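PDB 4H3W: hypothetical protein from Parabacteroides distasonis, which is of unknown function but is probably a secreted protein, built from two beta-barrel domains. Local coordinates for residues Y26-S29 with D30-V33; G84-D87 with G88-L92. One frame throughout, in Å; residues are numbered along the deposited sequence. Where two conformers were deposited one is given.

Interaction 1. Residues Y26-S29 with D30-V33; sequences YVTS and DDVV
Backbone hydrogen bonds from D31 N, V32 N and V33 N back to T28 and S29 turn the chain, extended through V27, into the one-turn helix 29-32. The carbonyl oxygen T28 O receives two of them: V32 N at 3.2 Å, four residues on, and D31 N at 2.9 Å, three residues on. V33 N then reaches S29 O at 2.8 Å, and V33 itself leaves helical geometry. T28 stands at the N-cap. The side chain of D31, three residues further, folds back to it, its OD2 accepting the amide T28 N at 2.9 Å in a nearly straight bond (N-H...O 170°) that arrives from above the carboxylate plane. The same D31 OD2 comes close to the backbone of V27, 3.4 Å from V27 CA. This is one half of a capping box: the carboxylate at N3 takes up the N-cap amide, while the N-cap side chain turns to a different partner. In the conformer described, one of two deposited, T28 OG1 sits between its own N and carbonyl carbon (chi1 67°), alongside D30, and hydrogen-bonds D30 OD1 at 2.6 Å, nearly in line with that C-O bond; the second conformer makes this link less certain. The apolar contact is V27 CG2 against V32 CG2 at 3.6 Å, the two valines crossing at about a right angle. The buried S29 OG hydrogen-bonds the carbonyl oxygen of dimethyl-lysine 311, V27 pairs through its backbone with T316, and V32 O accepts from S211 OG.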
ATOM      1  N   TYR A  26      -4.433  19.689  -0.808  1.00 66.55           N
ATOM      2  CA  TYR A  26      -4.561  19.371   0.592  1.00 72.51           C
ATOM      3  C   TYR A  26      -5.248  18.059   0.552  1.00 61.15           C
ATOM      4  O   TYR A  26      -6.396  18.009   0.149  1.00 50.96           O
ATOM      5  CB  TYR A  26      -5.396  20.420   1.341  1.00 74.09           C
ATOM      6  CG  TYR A  26      -6.067  20.012   2.652  1.00 68.57           C
ATOM      7  CD1 TYR A  26      -7.020  18.994   2.704  1.00 74.62           C
ATOM      8  CD2 TYR A  26      -5.815  20.713   3.817  1.00 61.55           C
ATOM      9  CE1 TYR A  26      -7.651  18.655   3.888  1.00 75.81           C
ATOM     10  CE2 TYR A  26      -6.442  20.385   5.007  1.00 76.38           C
ATOM     11  CZ  TYR A  26      -7.362  19.358   5.036  1.00 78.98           C
ATOM     12  OH  TYR A  26      -7.989  19.040   6.214  1.00 94.49           O
ATOM     13  N   VAL A  27      -4.554  16.990   0.915  1.00 43.70           N
ATOM     14  CA  VAL A  27      -5.152  15.669   0.813  1.00 41.20           C
ATOM     15  C   VAL A  27      -4.947  14.887   2.110  1.00 43.41           C
ATOM     16  O   VAL A  27      -4.004  15.152   2.850  1.00 44.84           O
ATOM     17  CB  VAL A  27      -4.558  14.928  -0.381  1.00 49.36           C
ATOM     18  CG1 VAL A  27      -4.993  15.603  -1.665  1.00 51.53           C
ATOM     19  CG2 VAL A  27      -3.031  14.884  -0.313  1.00 44.21           C
ATOM     20  N   THR A  28      -5.876  13.996   2.422  1.00 41.97           N
ATOM     21  CA  THR A  28      -5.771  13.156   3.618  0.67 36.67           C
ATOM     22  C   THR A  28      -5.345  11.769   3.194  1.00 38.88           C
ATOM     23  O   THR A  28      -5.317  11.473   2.000  1.00 37.62           O
ATOM     24  CB  THR A  28      -7.079  13.021   4.402  0.67 38.64           C
ATOM     25  OG1 THR A  28      -8.014  12.299   3.602  0.67 33.87           O
ATOM     26  CG2 THR A  28      -7.646  14.399   4.787  0.67 39.00           C
ATOM     27  N   SER A  29      -5.003  10.932   4.165  1.00 34.93           N
ATOM     28  CA  SER A  29      -4.526   9.584   3.868  1.00 38.76           C
ATOM     29  C   SER A  29      -5.505   8.905   2.940  1.00 45.08           C
ATOM     30  O   SER A  29      -5.118   8.363   1.893  1.00 36.61           O
ATOM     31  CB  SER A  29      -4.375   8.755   5.127  1.00 40.00           C
ATOM     32  OG  SER A  29      -3.382   9.281   5.954  1.00 47.75           O
ATOM     33  N   ASP A  30      -6.785   9.013   3.271  1.00 35.82           N
ATOM     34  CA  ASP A  30      -7.779   8.279   2.482  1.00 36.39           C
ATOM     35  C   ASP A  30      -8.138   8.940   1.101  1.00 32.44           C
ATOM     36  O   ASP A  30      -8.759   8.318   0.273  1.00 37.15           O
ATOM     37  CB  ASP A  30      -8.984   7.918   3.402  1.00 40.94           C
ATOM     38  CG  ASP A  30      -9.866   9.088   3.750  1.00 46.00           C
ATOM     39  OD1 ASP A  30      -9.528  10.250   3.464  1.00 54.63           O
ATOM     40  OD2 ASP A  30     -10.938   8.826   4.322  1.00 62.70           O
ATOM     41  N   ASP A  31      -7.589  10.112   0.779  1.00 35.58           N
ATOM     42  CA  ASP A  31      -7.558  10.603  -0.595  1.00 32.61           C
ATOM     43  C   ASP A  31      -6.389   9.980  -1.388  1.00 47.34           C
ATOM     44  O   ASP A  31      -6.507   9.689  -2.582  1.00 47.06           O
ATOM     45  CB  ASP A  31      -7.361  12.118  -0.668  1.00 38.61           C
ATOM     46  CG  ASP A  31      -8.453  12.914   0.028  1.00 52.42           C
ATOM     47  OD1 ASP A  31      -9.615  12.480  -0.004  1.00 46.32           O
ATOM     48  OD2 ASP A  31      -8.122  13.992   0.594  1.00 49.76           O
ATOM     49  N   VAL A  32      -5.226   9.854  -0.742  1.00 39.76           N
ATOM     50  CA  VAL A  32      -4.017   9.374  -1.414  1.00 41.17           C
ATOM     51  C   VAL A  32      -4.027   7.848  -1.605  1.00 34.47           C
ATOM     52  O   VAL A  32      -3.487   7.329  -2.578  1.00 35.96           O
ATOM     53  CB  VAL A  32      -2.759   9.816  -0.627  1.00 38.02           C
ATOM     54  CG1 VAL A  32      -1.478   9.156  -1.167  1.00 45.14           C
ATOM     55  CG2 VAL A  32      -2.641  11.333  -0.667  1.00 39.26           C
ATOM     56  N   VAL A  33      -4.604   7.169  -0.625  1.00 30.66           N
ATOM     57  CA  VAL A  33      -4.725   5.762  -0.574  1.00 30.23           C
ATOM     58  C   VAL A  33      -6.200   5.456  -0.473  1.00 40.41           C
ATOM     59  O   VAL A  33      -6.845   5.939   0.432  1.00 42.74           O
ATOM     60  CB  VAL A  33      -4.027   5.205   0.673  1.00 37.04           C
ATOM     61  CG1 VAL A  33      -4.062   3.675   0.681  1.00 36.94           C
ATOM     62  CG2 VAL A  33      -2.569   5.694   0.745  1.00 38.34           C
TER

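Interaction 2. Residues G84-D87 with G88-L92; sequences GLFD and GDFVL
F86 points the edge of its ring at the face of F90 in a T-shaped pair, with centroids 5.0 Å apart and planes at 62°. The leading atom is F86 CD2, which hangs over the centre of the F90 ring and comes within 3.7 Å of F90 CD2; F86 CB adds a touch at F90 CD1, 3.8 Å away. F90 reaches this place with CG lodged between its backbone N and carbonyl carbon (chi1 59°), which turns the ring back toward 84-87. Its far end, CZ, meets L85 CB at 4.1 Å, and L85 CD1 looks across to L92 CD1 at a looser 4.4 Å. Between F86 and F90 in sequence the chain turns back through D87-D89; G88 takes a positive phi (76°), where a side chain would be strained, and a water lies within hydrogen-bonding reach of both D87 O and D89 O. A serine in place of F90 would probably leave the F86 edge without its aromatic face and open a gap beside L85 CB. This irregular loop joins strands 71-76 and 98-100; both phenylalanines pack on A209 of strand 208-215, while L85 and L92 rest on M50 of strand 47-55.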
ATOM      1  N   GLY A  84      -7.575  -2.096  -5.358  1.00 32.07           N
ATOM      2  CA  GLY A  84      -8.229  -0.790  -5.262  1.00 34.52           C
ATOM      3  C   GLY A  84      -7.491   0.253  -4.417  1.00 32.68           C
ATOM      4  O   GLY A  84      -7.852   1.415  -4.449  1.00 32.59           O
ATOM      5  N   LEU A  85      -6.440  -0.115  -3.689  1.00 27.67           N
ATOM      6  CA  LEU A  85      -5.720   0.891  -2.916  1.00 27.82           C
ATOM      7  C   LEU A  85      -5.111   2.028  -3.762  1.00 27.43           C
ATOM      8  O   LEU A  85      -5.027   3.163  -3.321  1.00 26.04           O
ATOM      9  CB  LEU A  85      -4.575   0.267  -2.136  1.00 28.06           C
ATOM     10  CG  LEU A  85      -4.916  -0.636  -0.993  1.00 31.86           C
ATOM     11  CD1 LEU A  85      -3.629  -1.299  -0.555  1.00 32.35           C
ATOM     12  CD2 LEU A  85      -5.604   0.135   0.138  1.00 36.48           C
ATOM     13  N   PHE A  86      -4.639   1.700  -4.935  1.00 25.25           N
ATOM     14  CA  PHE A  86      -4.066   2.662  -5.839  1.00 27.47           C
ATOM     15  C   PHE A  86      -4.535   2.294  -7.240  1.00 36.74           C
ATOM     16  O   PHE A  86      -4.909   1.139  -7.499  1.00 32.89           O
ATOM     17  CB  PHE A  86      -2.543   2.675  -5.811  1.00 27.70           C
ATOM     18  CG  PHE A  86      -1.969   3.001  -4.478  1.00 27.39           C
ATOM     19  CD1 PHE A  86      -1.776   4.315  -4.086  1.00 30.57           C
ATOM     20  CD2 PHE A  86      -1.665   1.989  -3.596  1.00 28.89           C
ATOM     21  CE1 PHE A  86      -1.293   4.596  -2.812  1.00 31.42           C
ATOM     22  CE2 PHE A  86      -1.186   2.258  -2.338  1.00 29.25           C
ATOM     23  CZ  PHE A  86      -1.005   3.565  -1.947  1.00 30.04           C
ATOM     24  N   ASP A  87      -4.537   3.281  -8.135  1.00 29.66           N
ATOM     25  CA  ASP A  87      -4.725   3.024  -9.550  1.00 35.94           C
ATOM     26  C   ASP A  87      -3.438   2.547 -10.149  1.00 33.11           C
ATOM     27  O   ASP A  87      -2.390   3.093  -9.840  1.00 34.61           O
ATOM     28  CB  ASP A  87      -5.151   4.287 -10.280  1.00 44.62           C
ATOM     29  CG  ASP A  87      -6.585   4.666  -9.996  1.00 46.03           C
ATOM     30  OD1 ASP A  87      -7.400   3.778  -9.667  1.00 71.50           O
ATOM     31  OD2 ASP A  87      -6.904   5.866 -10.108  1.00 58.50           O
ATOM     32  N   GLY A  88      -3.515   1.551 -11.022  1.00 30.90           N
ATOM     33  CA  GLY A  88      -2.336   1.063 -11.706  1.00 36.17           C
ATOM     34  C   GLY A  88      -1.461   0.190 -10.801  1.00 32.82           C
ATOM     35  O   GLY A  88      -1.837  -0.154  -9.685  1.00 36.79           O
ATOM     36  N   ASP A  89      -0.278  -0.124 -11.285  1.00 38.36           N
ATOM     37  CA  ASP A  89       0.597  -1.038 -10.598  1.00 39.47           C
ATOM     38  C   ASP A  89       1.199  -0.355  -9.384  1.00 31.52           C
ATOM     39  O   ASP A  89       1.532   0.836  -9.422  1.00 30.41           O
ATOM     40  CB  ASP A  89       1.726  -1.484 -11.511  1.00 39.39           C
ATOM     41  CG  ASP A  89       1.251  -2.336 -12.666  1.00 49.72           C
ATOM     42  OD1 ASP A  89       0.197  -3.019 -12.578  1.00 42.48           O
ATOM     43  OD2 ASP A  89       1.982  -2.330 -13.677  1.00 48.15           O
ATOM     44  N   PHE A  90       1.324  -1.113  -8.308  1.00 29.66           N
ATOM     45  CA  PHE A  90       2.078  -0.668  -7.153  1.00 24.91           C
ATOM     46  C   PHE A  90       2.789  -1.879  -6.537  1.00 24.68           C
ATOM     47  O   PHE A  90       2.452  -3.005  -6.833  1.00 23.87           O
ATOM     48  CB  PHE A  90       1.191   0.089  -6.156  1.00 22.72           C
ATOM     49  CG  PHE A  90       0.029  -0.685  -5.601  1.00 23.03           C
ATOM     50  CD1 PHE A  90      -1.151  -0.799  -6.323  1.00 26.02           C
ATOM     51  CD2 PHE A  90       0.081  -1.243  -4.333  1.00 22.07           C
ATOM     52  CE1 PHE A  90      -2.257  -1.469  -5.795  1.00 24.99           C
ATOM     53  CE2 PHE A  90      -1.019  -1.906  -3.801  1.00 24.75           C
ATOM     54  CZ  PHE A  90      -2.180  -2.018  -4.531  1.00 26.55           C
ATOM     55  N   VAL A  91       3.790  -1.591  -5.717  1.00 25.57           N
ATOM     56  CA  VAL A  91       4.555  -2.568  -5.007  1.00 23.13           C
ATOM     57  C   VAL A  91       4.203  -2.412  -3.533  1.00 22.84           C
ATOM     58  O   VAL A  91       4.635  -1.457  -2.877  1.00 22.41           O
ATOM     59  CB  VAL A  91       6.057  -2.372  -5.208  1.00 21.01           C
ATOM     60  CG1 VAL A  91       6.838  -3.419  -4.411  1.00 23.23           C
ATOM     61  CG2 VAL A  91       6.426  -2.477  -6.694  1.00 23.30           C
ATOM     62  N   LEU A  92       3.472  -3.388  -3.027  1.00 21.70           N
ATOM     63  CA  LEU A  92       2.921  -3.353  -1.674  1.00 23.99           C
ATOM     64  C   LEU A  92       3.879  -3.975  -0.654  1.00 22.19           C
ATOM     65  O   LEU A  92       3.604  -5.020  -0.110  1.00 22.07           O
ATOM     66  CB  LEU A  92       1.570  -4.050  -1.676  1.00 23.19           C
ATOM     67  CG  LEU A  92       0.806  -4.013  -0.346  1.00 23.07           C
ATOM     68  CD1 LEU A  92       0.518  -2.579   0.003  1.00 23.82           C
ATOM     69  CD2 LEU A  92      -0.472  -4.847  -0.410  1.00 26.34           C
TER
HETATM   70  O   HOH W   1       0.163   3.093  -8.314  1.00 26.49           O

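From the N terminus, interaction 1 comes first, closing the short turn that follows strand 25-26; interaction 2 closes a later loop between strands 71-76 and 98-100. They stand in series, neither nested nor crossed, with centres about 14 Å apart. The two still meet directly: V32 O lies 3.5 Å from F86 CE1, V33 CG2 packs 3.8 Å from F86 CZ, and V33 CG1 touches L85 CD2. The end of the helical turn thus rests on the hydrophobic side of the 84-92 loop. Both contacts also reach strand 47-55, of the sheet with 194-200, and strand 208-215, of the sheet with 294-302: they bridge these sheets, consistent with a place where the two barrel domains join.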